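Local coordinates for putative O-GlcNAcase nagJ (Clostridium perfringens, PDB 6PV5), which probably acts as a family 84 glycoside hydrolase with hexosaminidase activity, cleaving N-acetylhexosamine residues from glycans by means of its catalytic barrel, at residues V191-G194 and P199-Q202; Y220-K225 and L243-E248; K225-H230 and E236-S241; N286-L291 and R297-L302. One frame throughout, in Å; residues are numbered along the deposited sequence.

Contact 1 (V191-G194 and P199-Q202); sequences VVEG and PWSQ
A buried carboxylate, that of Glu-193, takes the backbone N-H of Trp-200 from above its own plane rather than within it: Trp-200 N lies 3.1 Å from Glu-193 OE1, 47° out of the carboxylate plane, with an N-H...O angle of 148°. The setting is the first strand of the catalytic (beta/alpha)8 barrel, strand 188-192, and the loop that runs from it to helix 202-214. Glu-193 sits just past the strand, at the centre of an inverse gamma turn, and its chain swings CG away from the backbone N and then stays extended, which carries the carboxylate across to the loop. The second oxygen has stronger partners, a salt bridge from Arg-205 and a hydrogen bond from Tyr-220, so both oxygens of the buried group are satisfied and the turn is tied to the helix that follows. The two side chains run antiparallel alongside one another, carboxylate and indole planes 47° apart. Glu-193 OE2 lies 3.6 Å from Trp-200 CE3, and OE1 comes within 3.7 Å of Pro-199 CB. The far end of the indole reaches the strand, where Val-191 CG1 meets Trp-200 CH2 obliquely at 4.2 Å.

Contact 2 (Y220-K225 and L243-E248); sequences YIYAPK and LDRMKE
The phenol oxygen of Tyr-222 is met by both terminal nitrogens of the Arg-245 guanidinium. The firmer of the two bonds runs from Arg-245 NH1 to Tyr-222 OH over 3.3 Å at 149°, with the oxygen close to the guanidinium plane; the one from NH2 is equally long but weak. Tyr-222 OH has a stronger partner in Asp-227 of the following loop, so the arginine is a secondary partner of the phenol; its own pairing with Asp-227 is long and weak. Arg-245 arrives almost at a right angle to the tyrosine, its chain bent at chi3 (82°), which turns the guanidinium edge toward the oxygen. Packing takes over along the ring. Met-246, bent at both chi2 and chi3, lays CE over one face, and its SD stands 4.5 Å from the centroid of the Tyr-222 ring, 32° off the normal, a Met-aromatic contact. Pro-224 CG lies 3.4 Å above the other face of Tyr-222, offset toward the rim, so both faces are covered in part. Phe-260 of the next strand meets both Tyr-222 and Met-246. This is helix-on-strand packing within a beta-alpha-beta crossover, strand 219-222, helix 243-255 and strand 259-264, the repeating unit of a TIM barrel.

Contact 3 (K225-H230 and E236-S241); sequences KSDPYH and EPYPAS
Two tyrosine rings, Tyr-229 and Tyr-238, organise this surface contact, and each has a different partner on its face and at its edge. Over one face of Tyr-229 lies Pro-239, whose CD is 3.8 Å from the centroid of the Tyr-229 ring, in a CH-pi contact. At the ring edge, near its plane, Tyr-229 CD2 meets the carbonyl oxygen Glu-236 O at 3.6 Å, while Glu-236 CB packs against the neighbouring CE2. Tyr-238 receives Tyr-229 CB over its own face, 4.0 Å from the Tyr-238 centroid, a second CH-pi contact. The two ring planes are inclined at 43°, their centroids 5.3 Å apart, neither stacked nor edge-to-face. At the edge of Tyr-238 stands the carboxylate of Asp-227: Tyr-238 OH donates to Asp-227 OD2 over 2.7 Å, arriving from above the carboxylate plane.

The aspartate reaches the phenol because its CG lies opposite the backbone N (chi1 179°). Its other oxygen folds back on its own chain, where Tyr-229 N donates to Asp-227 OD1 over 3.0 Å, an Asx turn that holds Tyr-229 in place. The carbonyl of Asp-227 is gripped as well: His-230 N and His-230 ND1, the latter 3.1 Å from Asp-227 O, come from opposite faces of its plane.

Both arms belong to the long loop between strand 219-222 and helix 243-255. With OD2 also bonded to Tyr-222, and weakly paired with Arg-245, one carboxylate joins the loop's two arms to the barrel strand, and this gathering of donors would probably stabilise negative charge on it.

Contact 4 (N286-L291 and R297-L302); sequences NKAETL and RSFAIL
Ala-288 and Leu-291 press on Phe-299 from the inner side of helix 274-294, while the ammonium of Lys-287, in the same turn, is gripped by three backbone oxygens of the loop between strand 219-222 and helix 243-255, Tyr-229 O, Trp-234 O and Glu-236 O. The centre of the contact is one corner of the Phe-299 ring: CE2 lies 3.7 Å from the carbonyl oxygen Ala-288 O, and the same CE2 is 4.0 Å from Ala-288 CB. Leu-291 CB, three residues further along, is also 4.0 Å from Phe-299 CE2, so two residues on one side of the helix bear on the same ring carbon. The carbonyl and the leucine approach the ring obliquely. Phe-299 places CG opposite its carbonyl carbon (chi1 -58°), which sends the ring from strand 298-302 out of the barrel wall to the helix. Phe-325 of helix 311-326 meets it edge-to-face, and Ala-288 touches Phe-321 and Phe-325 of that helix. Helix and strand are the last two elements of a beta-alpha-beta unit, and the predicted proton donor, Asp-305, follows the strand. The contact is largely apolar, a carbonyl oxygen resting beside the ring without a hydrogen bond, whereas the lysine's polar bonds join the helix to that loop.

All four contacts belong to the catalytic barrel of this multidomain enzyme. Contact 1 closes before contact 2 opens; contact 3 falls within the excursion that contact 2 brackets, sharing Lys-225 with it, and contact 4 comes last. Contacts 1, 2 and 4 reach the closed eight-stranded parallel barrel, contacts 1 and 2 on neighbouring strands. Centres of contacts 1 and 2, and of 2 and 3, are about 9 Å apart; contact 4 lies about 12 Å from both 2 and 3, and about 18 Å from 1. Asp-227 OD2 ties contact 3 to contact 2, and Lys-287 NZ ties contact 4 to contact 3, so the loop after the second strand is bound to the barrel wall and to helix 274-294.

Contact 1 (V191-G194 and P199-Q202)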
loop_
_atom_site.group_PDB
_atom_site.type_symbol
_atom_site.label_atom_id
_atom_site.label_comp_id
_atom_site.label_asym_id
_atom_site.label_seq_id
_atom_site.Cartn_x
_atom_site.Cartn_y
_atom_site.Cartn_z
ATOM N N VAL A 191 4.927 1.049 -4.183
ATOM C CA VAL A 191 5.447 0.888 -2.840
ATOM C C VAL A 191 6.913 1.275 -2.920
ATOM O O VAL A 191 7.579 0.886 -3.872
ATOM C CB VAL A 191 5.243 -0.563 -2.355
ATOM C CG1 VAL A 191 5.873 -0.842 -0.997
ATOM C CG2 VAL A 191 3.775 -0.947 -2.359
ATOM N N VAL A 192 7.393 2.068 -1.949
ATOM C CA VAL A 192 8.813 2.373 -1.844
ATOM C C VAL A 192 9.363 1.614 -0.640
ATOM O O VAL A 192 8.759 1.628 0.423
ATOM C CB VAL A 192 9.111 3.887 -1.741
ATOM C CG1 VAL A 192 8.357 4.567 -0.583
ATOM C CG2 VAL A 192 10.622 4.160 -1.670
ATOM N N GLU A 193 10.504 0.944 -0.813
ATOM C CA GLU A 193 11.259 0.466 0.333
ATOM C C GLU A 193 12.009 1.633 0.972
ATOM O O GLU A 193 13.216 1.774 0.812
ATOM C CB GLU A 193 12.172 -0.697 -0.067
ATOM C CG GLU A 193 12.709 -1.461 1.138
ATOM C CD GLU A 193 13.408 -2.799 0.909
ATOM O OE1 GLU A 193 14.293 -3.120 1.704
ATOM O OE2 GLU A 193 13.042 -3.524 -0.037
ATOM N N GLY A 194 11.297 2.457 1.745
ATOM C CA GLY A 194 11.911 3.668 2.253
ATOM C C GLY A 194 11.977 3.754 3.779
ATOM O O GLY A 194 12.186 4.836 4.305
ATOM N N PRO A 199 16.545 -4.284 6.093
ATOM C CA PRO A 199 15.870 -4.329 4.797
ATOM C C PRO A 199 15.045 -5.592 4.606
ATOM O O PRO A 199 15.240 -6.585 5.293
ATOM C CB PRO A 199 17.039 -4.369 3.798
ATOM C CG PRO A 199 18.169 -4.994 4.589
ATOM C CD PRO A 199 18.013 -4.397 5.969
ATOM N N TRP A 200 14.130 -5.539 3.643
ATOM C CA TRP A 200 13.488 -6.750 3.189
ATOM C C TRP A 200 14.548 -7.651 2.565
ATOM O O TRP A 200 15.511 -7.163 1.969
ATOM C CB TRP A 200 12.381 -6.431 2.185
ATOM C CG TRP A 200 11.180 -5.770 2.787
ATOM C CD1 TRP A 200 10.860 -5.649 4.110
ATOM C CD2 TRP A 200 10.106 -5.160 2.056
ATOM N NE1 TRP A 200 9.656 -5.010 4.256
ATOM C CE2 TRP A 200 9.164 -4.706 3.009
ATOM C CE3 TRP A 200 9.856 -4.943 0.696
ATOM C CZ2 TRP A 200 7.997 -4.044 2.629
ATOM C CZ3 TRP A 200 8.695 -4.298 0.326
ATOM C CH2 TRP A 200 7.776 -3.857 1.284
ATOM N N SER A 201 14.365 -8.953 2.777
ATOM C CA SER A 201 15.174 -9.981 2.162
ATOM C C SER A 201 14.692 -10.157 0.729
ATOM O O SER A 201 13.620 -9.659 0.360
ATOM C CB SER A 201 15.036 -11.280 2.926
ATOM O OG SER A 201 13.700 -11.747 2.817
ATOM N N GLN A 202 15.473 -10.934 -0.034
ATOM C CA GLN A 202 15.185 -11.265 -1.416
ATOM C C GLN A 202 13.824 -11.943 -1.511
ATOM O O GLN A 202 13.030 -11.603 -2.386
ATOM C CB GLN A 202 16.310 -12.147 -1.980
ATOM C CG GLN A 202 16.181 -12.429 -3.474
ATOM C CD GLN A 202 16.458 -11.244 -4.378
ATOM O OE1 GLN A 202 16.849 -10.156 -3.935
ATOM N NE2 GLN A 202 16.231 -11.444 -5.671
#

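Contact 2 (Y220-K225 and L243-E248)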
loop_
_atom_site.group_PDB
_atom_site.type_symbol
_atom_site.label_atom_id
_atom_site.label_comp_id
_atom_site.label_asym_id
_atom_site.label_seq_id
_atom_site.Cartn_x
_atom_site.Cartn_y
_atom_site.Cartn_z
ATOM N N TYR A 220 7.542 -0.555 -7.998
ATOM C CA TYR A 220 8.289 -0.792 -6.784
ATOM C C TYR A 220 9.527 0.084 -6.807
ATOM O O TYR A 220 10.381 -0.071 -7.675
ATOM C CB TYR A 220 8.635 -2.284 -6.678
ATOM C CG TYR A 220 9.693 -2.627 -5.663
ATOM C CD1 TYR A 220 9.503 -2.365 -4.312
ATOM C CD2 TYR A 220 10.884 -3.224 -6.049
ATOM C CE1 TYR A 220 10.480 -2.663 -3.379
ATOM C CE2 TYR A 220 11.866 -3.546 -5.125
ATOM C CZ TYR A 220 11.662 -3.269 -3.784
ATOM O OH TYR A 220 12.621 -3.586 -2.861
ATOM N N ILE A 221 9.630 0.997 -5.837
ATOM C CA ILE A 221 10.781 1.877 -5.776
ATOM C C ILE A 221 11.845 1.267 -4.875
ATOM O O ILE A 221 11.719 1.212 -3.648
ATOM C CB ILE A 221 10.395 3.325 -5.393
ATOM C CG1 ILE A 221 9.294 3.871 -6.305
ATOM C CG2 ILE A 221 11.620 4.221 -5.410
ATOM C CD1 ILE A 221 8.838 5.261 -5.945
ATOM N N TYR A 222 12.920 0.811 -5.515
ATOM C CA TYR A 222 14.035 0.199 -4.821
ATOM C C TYR A 222 14.920 1.279 -4.216
ATOM O O TYR A 222 15.785 1.854 -4.884
ATOM C CB TYR A 222 14.761 -0.756 -5.768
ATOM C CG TYR A 222 15.895 -1.517 -5.137
ATOM C CD1 TYR A 222 15.665 -2.689 -4.425
ATOM C CD2 TYR A 222 17.202 -1.069 -5.253
ATOM C CE1 TYR A 222 16.709 -3.390 -3.837
ATOM C CE2 TYR A 222 18.254 -1.762 -4.672
ATOM C CZ TYR A 222 18.009 -2.940 -3.984
ATOM O OH TYR A 222 19.052 -3.614 -3.406
ATOM N N ALA A 223 14.711 1.559 -2.929
ATOM C CA ALA A 223 15.438 2.652 -2.295
ATOM C C ALA A 223 15.994 2.248 -0.926
ATOM O O ALA A 223 15.977 3.045 0.005
ATOM C CB ALA A 223 14.544 3.873 -2.227
ATOM N N PRO A 224 16.592 1.042 -0.759
ATOM C CA PRO A 224 16.932 0.546 0.572
ATOM C C PRO A 224 18.068 1.370 1.162
ATOM O O PRO A 224 19.156 1.434 0.582
ATOM C CB PRO A 224 17.399 -0.903 0.352
ATOM C CG PRO A 224 17.096 -1.214 -1.107
ATOM C CD PRO A 224 17.037 0.123 -1.822
ATOM N N LYS A 225 17.800 1.951 2.340
ATOM C CA LYS A 225 18.703 2.881 2.999
ATOM C C LYS A 225 20.060 2.240 3.256
ATOM O O LYS A 225 21.067 2.939 3.261
ATOM C CB LYS A 225 18.091 3.452 4.283
ATOM C CG LYS A 225 17.231 4.686 4.039
ATOM C CD LYS A 225 16.214 4.977 5.108
ATOM C CE LYS A 225 15.154 5.953 4.637
ATOM N NZ LYS A 225 15.707 7.311 4.421
ATOM N N LEU A 243 24.569 -9.335 -9.103
ATOM C CA LEU A 243 23.859 -9.182 -10.365
ATOM C C LEU A 243 22.651 -10.117 -10.465
ATOM O O LEU A 243 21.568 -9.701 -10.888
ATOM C CB LEU A 243 24.840 -9.390 -11.524
ATOM N N ASP A 244 22.839 -11.388 -10.093
ATOM C CA ASP A 244 21.773 -12.372 -10.197
ATOM C C ASP A 244 20.634 -11.998 -9.247
ATOM O O ASP A 244 19.471 -12.295 -9.506
ATOM C CB ASP A 244 22.289 -13.773 -9.865
ATOM C CG ASP A 244 23.036 -14.448 -11.002
ATOM O OD1 ASP A 244 23.119 -13.847 -12.097
ATOM O OD2 ASP A 244 23.518 -15.581 -10.784
ATOM N N ARG A 245 21.001 -11.357 -8.136
ATOM C CA ARG A 245 20.047 -10.904 -7.135
ATOM C C ARG A 245 19.138 -9.842 -7.761
ATOM O O ARG A 245 17.912 -9.933 -7.695
ATOM C CB ARG A 245 20.819 -10.408 -5.907
ATOM C CG ARG A 245 19.955 -9.795 -4.817
ATOM C CD ARG A 245 20.758 -9.362 -3.611
ATOM N NE ARG A 245 21.433 -8.068 -3.664
ATOM C CZ ARG A 245 20.828 -6.881 -3.757
ATOM N NH1 ARG A 245 19.510 -6.802 -3.872
ATOM N NH2 ARG A 245 21.554 -5.773 -3.765
ATOM N N MET A 246 19.761 -8.865 -8.429
ATOM C CA MET A 246 19.053 -7.718 -8.973
ATOM C C MET A 246 18.200 -8.115 -10.180
ATOM O O MET A 246 17.052 -7.675 -10.289
ATOM C CB MET A 246 20.049 -6.606 -9.318
ATOM C CG MET A 246 20.696 -5.955 -8.088
ATOM S SD MET A 246 19.528 -5.011 -7.007
ATOM C CE MET A 246 18.574 -4.176 -8.275
ATOM N N LYS A 247 18.720 -9.015 -11.036
ATOM C CA LYS A 247 18.039 -9.415 -12.264
ATOM C C LYS A 247 16.744 -10.144 -11.933
ATOM O O LYS A 247 15.717 -9.986 -12.605
ATOM C CB LYS A 247 18.924 -10.334 -13.121
ATOM N N GLU A 248 16.819 -10.975 -10.895
ATOM C CA GLU A 248 15.654 -11.715 -10.447
ATOM C C GLU A 248 14.562 -10.726 -10.014
ATOM O O GLU A 248 13.408 -10.851 -10.426
ATOM C CB GLU A 248 16.090 -12.730 -9.390
ATOM C CG GLU A 248 14.974 -13.664 -8.972
ATOM C CD GLU A 248 15.355 -14.723 -7.952
ATOM O OE1 GLU A 248 16.229 -14.441 -7.087
ATOM O OE2 GLU A 248 14.770 -15.833 -8.023
#

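Contact 3 (K225-H230 and E236-S241)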
loop_
_atom_site.group_PDB
_atom_site.type_symbol
_atom_site.label_atom_id
_atom_site.label_comp_id
_atom_site.label_asym_id
_atom_site.label_seq_id
_atom_site.Cartn_x
_atom_site.Cartn_y
_atom_site.Cartn_z
ATOM N N LYS A 225 17.800 1.951 2.340
ATOM C CA LYS A 225 18.703 2.881 2.999
ATOM C C LYS A 225 20.060 2.240 3.256
ATOM O O LYS A 225 21.067 2.939 3.261
ATOM C CB LYS A 225 18.091 3.452 4.283
ATOM C CG LYS A 225 17.231 4.686 4.039
ATOM C CD LYS A 225 16.214 4.977 5.108
ATOM C CE LYS A 225 15.154 5.953 4.637
ATOM N NZ LYS A 225 15.707 7.311 4.421
ATOM N N SER A 226 20.074 0.916 3.447
ATOM C CA SER A 226 21.283 0.232 3.872
ATOM C C SER A 226 22.089 -0.291 2.685
ATOM O O SER A 226 23.213 -0.728 2.880
ATOM C CB SER A 226 20.957 -0.880 4.841
ATOM O OG SER A 226 20.229 -1.898 4.178
ATOM N N ASP A 227 21.517 -0.277 1.470
ATOM C CA ASP A 227 22.254 -0.708 0.288
ATOM C C ASP A 227 23.180 0.414 -0.199
ATOM O O ASP A 227 22.739 1.366 -0.841
ATOM C CB ASP A 227 21.352 -1.252 -0.827
ATOM C CG ASP A 227 22.145 -1.669 -2.063
ATOM O OD1 ASP A 227 23.371 -1.388 -2.088
ATOM O OD2 ASP A 227 21.550 -2.294 -2.977
ATOM N N PRO A 228 24.512 0.302 0.012
ATOM C CA PRO A 228 25.423 1.416 -0.252
ATOM C C PRO A 228 25.532 1.873 -1.709
ATOM O O PRO A 228 25.929 3.006 -1.947
ATOM C CB PRO A 228 26.768 0.916 0.311
ATOM C CG PRO A 228 26.676 -0.591 0.185
ATOM C CD PRO A 228 25.220 -0.913 0.463
ATOM N N TYR A 229 25.152 1.008 -2.660
ATOM C CA TYR A 229 25.267 1.276 -4.085
ATOM C C TYR A 229 24.115 2.156 -4.564
ATOM O O TYR A 229 24.054 2.561 -5.728
ATOM C CB TYR A 229 25.346 -0.035 -4.876
ATOM C CG TYR A 229 26.615 -0.787 -4.571
ATOM C CD1 TYR A 229 26.644 -1.768 -3.589
ATOM C CD2 TYR A 229 27.808 -0.450 -5.193
ATOM C CE1 TYR A 229 27.820 -2.427 -3.263
ATOM C CE2 TYR A 229 28.992 -1.098 -4.878
ATOM C CZ TYR A 229 28.997 -2.089 -3.910
ATOM O OH TYR A 229 30.154 -2.742 -3.602
ATOM N N HIS A 230 23.175 2.435 -3.661
ATOM C CA HIS A 230 22.146 3.388 -4.016
ATOM C C HIS A 230 22.571 4.765 -3.506
ATOM O O HIS A 230 22.012 5.759 -3.950
ATOM C CB HIS A 230 20.757 2.885 -3.575
ATOM C CG HIS A 230 20.205 3.696 -2.453
ATOM N ND1 HIS A 230 20.808 3.733 -1.206
ATOM C CD2 HIS A 230 19.176 4.568 -2.410
ATOM C CE1 HIS A 230 20.152 4.574 -0.432
ATOM N NE2 HIS A 230 19.149 5.095 -1.150
ATOM N N GLU A 236 29.509 3.625 -7.936
ATOM C CA GLU A 236 30.050 2.307 -8.229
ATOM C C GLU A 236 28.967 1.389 -8.786
ATOM O O GLU A 236 27.856 1.328 -8.267
ATOM C CB GLU A 236 30.729 1.705 -6.998
ATOM C CG GLU A 236 31.734 2.633 -6.336
ATOM C CD GLU A 236 32.490 2.039 -5.151
ATOM O OE1 GLU A 236 32.522 0.778 -5.023
ATOM O OE2 GLU A 236 33.041 2.832 -4.345
ATOM N N PRO A 237 29.254 0.640 -9.873
ATOM C CA PRO A 237 28.299 -0.337 -10.403
ATOM C C PRO A 237 28.095 -1.486 -9.415
ATOM O O PRO A 237 28.882 -1.639 -8.480
ATOM C CB PRO A 237 28.984 -0.823 -11.691
ATOM C CG PRO A 237 30.458 -0.568 -11.458
ATOM C CD PRO A 237 30.494 0.716 -10.659
ATOM N N TYR A 238 27.036 -2.284 -9.617
ATOM C CA TYR A 238 26.824 -3.432 -8.747
ATOM C C TYR A 238 27.894 -4.494 -8.996
ATOM O O TYR A 238 28.088 -4.924 -10.134
ATOM C CB TYR A 238 25.412 -4.012 -8.865
ATOM C CG TYR A 238 24.410 -3.353 -7.949
ATOM C CD1 TYR A 238 24.427 -3.565 -6.574
ATOM C CD2 TYR A 238 23.459 -2.481 -8.459
ATOM C CE1 TYR A 238 23.513 -2.942 -5.737
ATOM C CE2 TYR A 238 22.535 -1.858 -7.637
ATOM C CZ TYR A 238 22.566 -2.083 -6.273
ATOM O OH TYR A 238 21.653 -1.442 -5.492
ATOM N N PRO A 239 28.605 -4.938 -7.931
ATOM C CA PRO A 239 29.569 -6.040 -8.024
ATOM C C PRO A 239 29.006 -7.272 -8.729
ATOM O O PRO A 239 27.806 -7.361 -8.981
ATOM C CB PRO A 239 29.835 -6.393 -6.553
ATOM C CG PRO A 239 29.622 -5.091 -5.809
ATOM C CD PRO A 239 28.527 -4.376 -6.571
ATOM N N ALA A 240 29.893 -8.225 -9.035
ATOM C CA ALA A 240 29.520 -9.426 -9.761
ATOM C C ALA A 240 28.548 -10.261 -8.929
ATOM O O ALA A 240 27.603 -10.832 -9.471
ATOM C CB ALA A 240 30.757 -10.214 -10.112
ATOM N N SER A 241 28.798 -10.310 -7.614
ATOM C CA SER A 241 28.036 -11.130 -6.684
ATOM C C SER A 241 26.559 -10.731 -6.638
ATOM O O SER A 241 25.701 -11.551 -6.314
ATOM C CB SER A 241 28.660 -11.096 -5.312
ATOM O OG SER A 241 29.300 -9.849 -5.073
#

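Contact 4 (N286-L291 and R297-L302)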
loop_
_atom_site.group_PDB
_atom_site.type_symbol
_atom_site.label_atom_id
_atom_site.label_comp_id
_atom_site.label_asym_id
_atom_site.label_seq_id
_atom_site.Cartn_x
_atom_site.Cartn_y
_atom_site.Cartn_z
ATOM N N ASN A 286 27.187 6.914 -16.070
ATOM C CA ASN A 286 27.724 5.559 -16.129
ATOM C C ASN A 286 26.865 4.610 -15.292
ATOM O O ASN A 286 26.334 3.631 -15.819
ATOM C CB ASN A 286 29.199 5.478 -15.726
ATOM C CG ASN A 286 29.798 4.099 -15.947
ATOM O OD1 ASN A 286 29.585 3.465 -16.987
ATOM N ND2 ASN A 286 30.559 3.622 -14.974
ATOM N N LYS A 287 26.723 4.913 -13.991
ATOM C CA LYS A 287 25.908 4.099 -13.096
ATOM C C LYS A 287 24.559 3.797 -13.738
ATOM O O LYS A 287 24.112 2.648 -13.786
ATOM C CB LYS A 287 25.735 4.801 -11.745
ATOM C CG LYS A 287 25.009 3.974 -10.689
ATOM C CD LYS A 287 25.504 2.544 -10.570
ATOM C CE LYS A 287 24.963 1.843 -9.341
ATOM N NZ LYS A 287 25.394 2.538 -8.105
ATOM N N ALA A 288 23.917 4.834 -14.274
ATOM C CA ALA A 288 22.603 4.624 -14.856
ATOM C C ALA A 288 22.677 3.653 -16.033
ATOM O O ALA A 288 21.695 2.979 -16.331
ATOM C CB ALA A 288 21.990 5.953 -15.253
ATOM N N GLU A 289 23.820 3.630 -16.731
ATOM C CA GLU A 289 24.013 2.793 -17.918
ATOM C C GLU A 289 24.084 1.316 -17.517
ATOM O O GLU A 289 23.430 0.463 -18.121
ATOM C CB GLU A 289 25.295 3.177 -18.675
ATOM C CG GLU A 289 25.305 4.587 -19.246
ATOM C CD GLU A 289 24.779 4.746 -20.663
ATOM O OE1 GLU A 289 24.207 3.775 -21.200
ATOM O OE2 GLU A 289 24.951 5.849 -21.231
ATOM N N THR A 290 24.904 1.038 -16.495
ATOM C CA THR A 290 24.937 -0.238 -15.795
ATOM C C THR A 290 23.511 -0.725 -15.573
ATOM O O THR A 290 23.107 -1.759 -16.094
ATOM C CB THR A 290 25.593 -0.062 -14.423
ATOM O OG1 THR A 290 26.881 0.512 -14.639
ATOM C CG2 THR A 290 25.699 -1.344 -13.626
ATOM N N LEU A 291 22.744 0.071 -14.824
ATOM C CA LEU A 291 21.430 -0.344 -14.372
ATOM C C LEU A 291 20.534 -0.565 -15.581
ATOM O O LEU A 291 19.681 -1.458 -15.576
ATOM C CB LEU A 291 20.909 0.752 -13.438
ATOM C CG LEU A 291 21.762 0.922 -12.182
ATOM C CD1 LEU A 291 21.775 2.361 -11.683
ATOM C CD2 LEU A 291 21.316 -0.051 -11.094
ATOM N N ARG A 297 14.450 0.238 -16.373
ATOM C CA ARG A 297 13.802 1.206 -17.241
ATOM C C ARG A 297 13.192 2.392 -16.466
ATOM O O ARG A 297 12.620 3.283 -17.095
ATOM C CB ARG A 297 12.701 0.497 -18.041
ATOM C CG ARG A 297 13.194 -0.585 -18.999
ATOM C CD ARG A 297 14.037 -0.032 -20.142
ATOM N NE ARG A 297 14.540 -1.045 -21.063
ATOM C CZ ARG A 297 15.690 -1.703 -20.911
ATOM N NH1 ARG A 297 16.467 -1.464 -19.868
ATOM N NH2 ARG A 297 16.060 -2.602 -21.808
ATOM N N SER A 298 13.258 2.412 -15.117
ATOM C CA SER A 298 12.747 3.540 -14.340
ATOM C C SER A 298 13.762 3.968 -13.291
ATOM O O SER A 298 14.320 3.125 -12.592
ATOM C CB SER A 298 11.441 3.237 -13.671
ATOM O OG SER A 298 10.376 3.087 -14.605
ATOM N N PHE A 299 13.967 5.286 -13.170
ATOM C CA PHE A 299 15.005 5.827 -12.314
ATOM C C PHE A 299 14.434 6.956 -11.453
ATOM O O PHE A 299 13.467 7.626 -11.823
ATOM C CB PHE A 299 16.168 6.378 -13.142
ATOM C CG PHE A 299 16.810 5.369 -14.063
ATOM C CD1 PHE A 299 16.179 4.958 -15.226
ATOM C CD2 PHE A 299 18.036 4.811 -13.745
ATOM C CE1 PHE A 299 16.763 4.015 -16.059
ATOM C CE2 PHE A 299 18.614 3.865 -14.575
ATOM C CZ PHE A 299 17.977 3.467 -15.726
ATOM N N ALA A 300 15.083 7.175 -10.308
ATOM C CA ALA A 300 14.725 8.276 -9.435
ATOM C C ALA A 300 16.016 8.806 -8.859
ATOM O O ALA A 300 16.915 8.030 -8.550
ATOM C CB ALA A 300 13.778 7.803 -8.345
ATOM N N ILE A 301 16.114 10.132 -8.783
ATOM C CA ILE A 301 17.218 10.747 -8.074
ATOM C C ILE A 301 16.622 11.519 -6.900
ATOM O O ILE A 301 15.772 12.390 -7.097
ATOM C CB ILE A 301 18.048 11.660 -9.002
ATOM C CG1 ILE A 301 18.478 10.949 -10.289
ATOM C CG2 ILE A 301 19.233 12.237 -8.247
ATOM C CD1 ILE A 301 19.311 11.807 -11.218
ATOM N N LEU A 302 17.096 11.200 -5.693
ATOM C CA LEU A 302 16.501 11.692 -4.455
ATOM C C LEU A 302 17.422 12.741 -3.838
ATOM O O LEU A 302 18.629 12.527 -3.796
ATOM C CB LEU A 302 16.368 10.478 -3.523
ATOM C CG LEU A 302 15.068 9.661 -3.563
ATOM C CD1 LEU A 302 14.394 9.552 -4.923
ATOM C CD2 LEU A 302 15.224 8.287 -2.928
#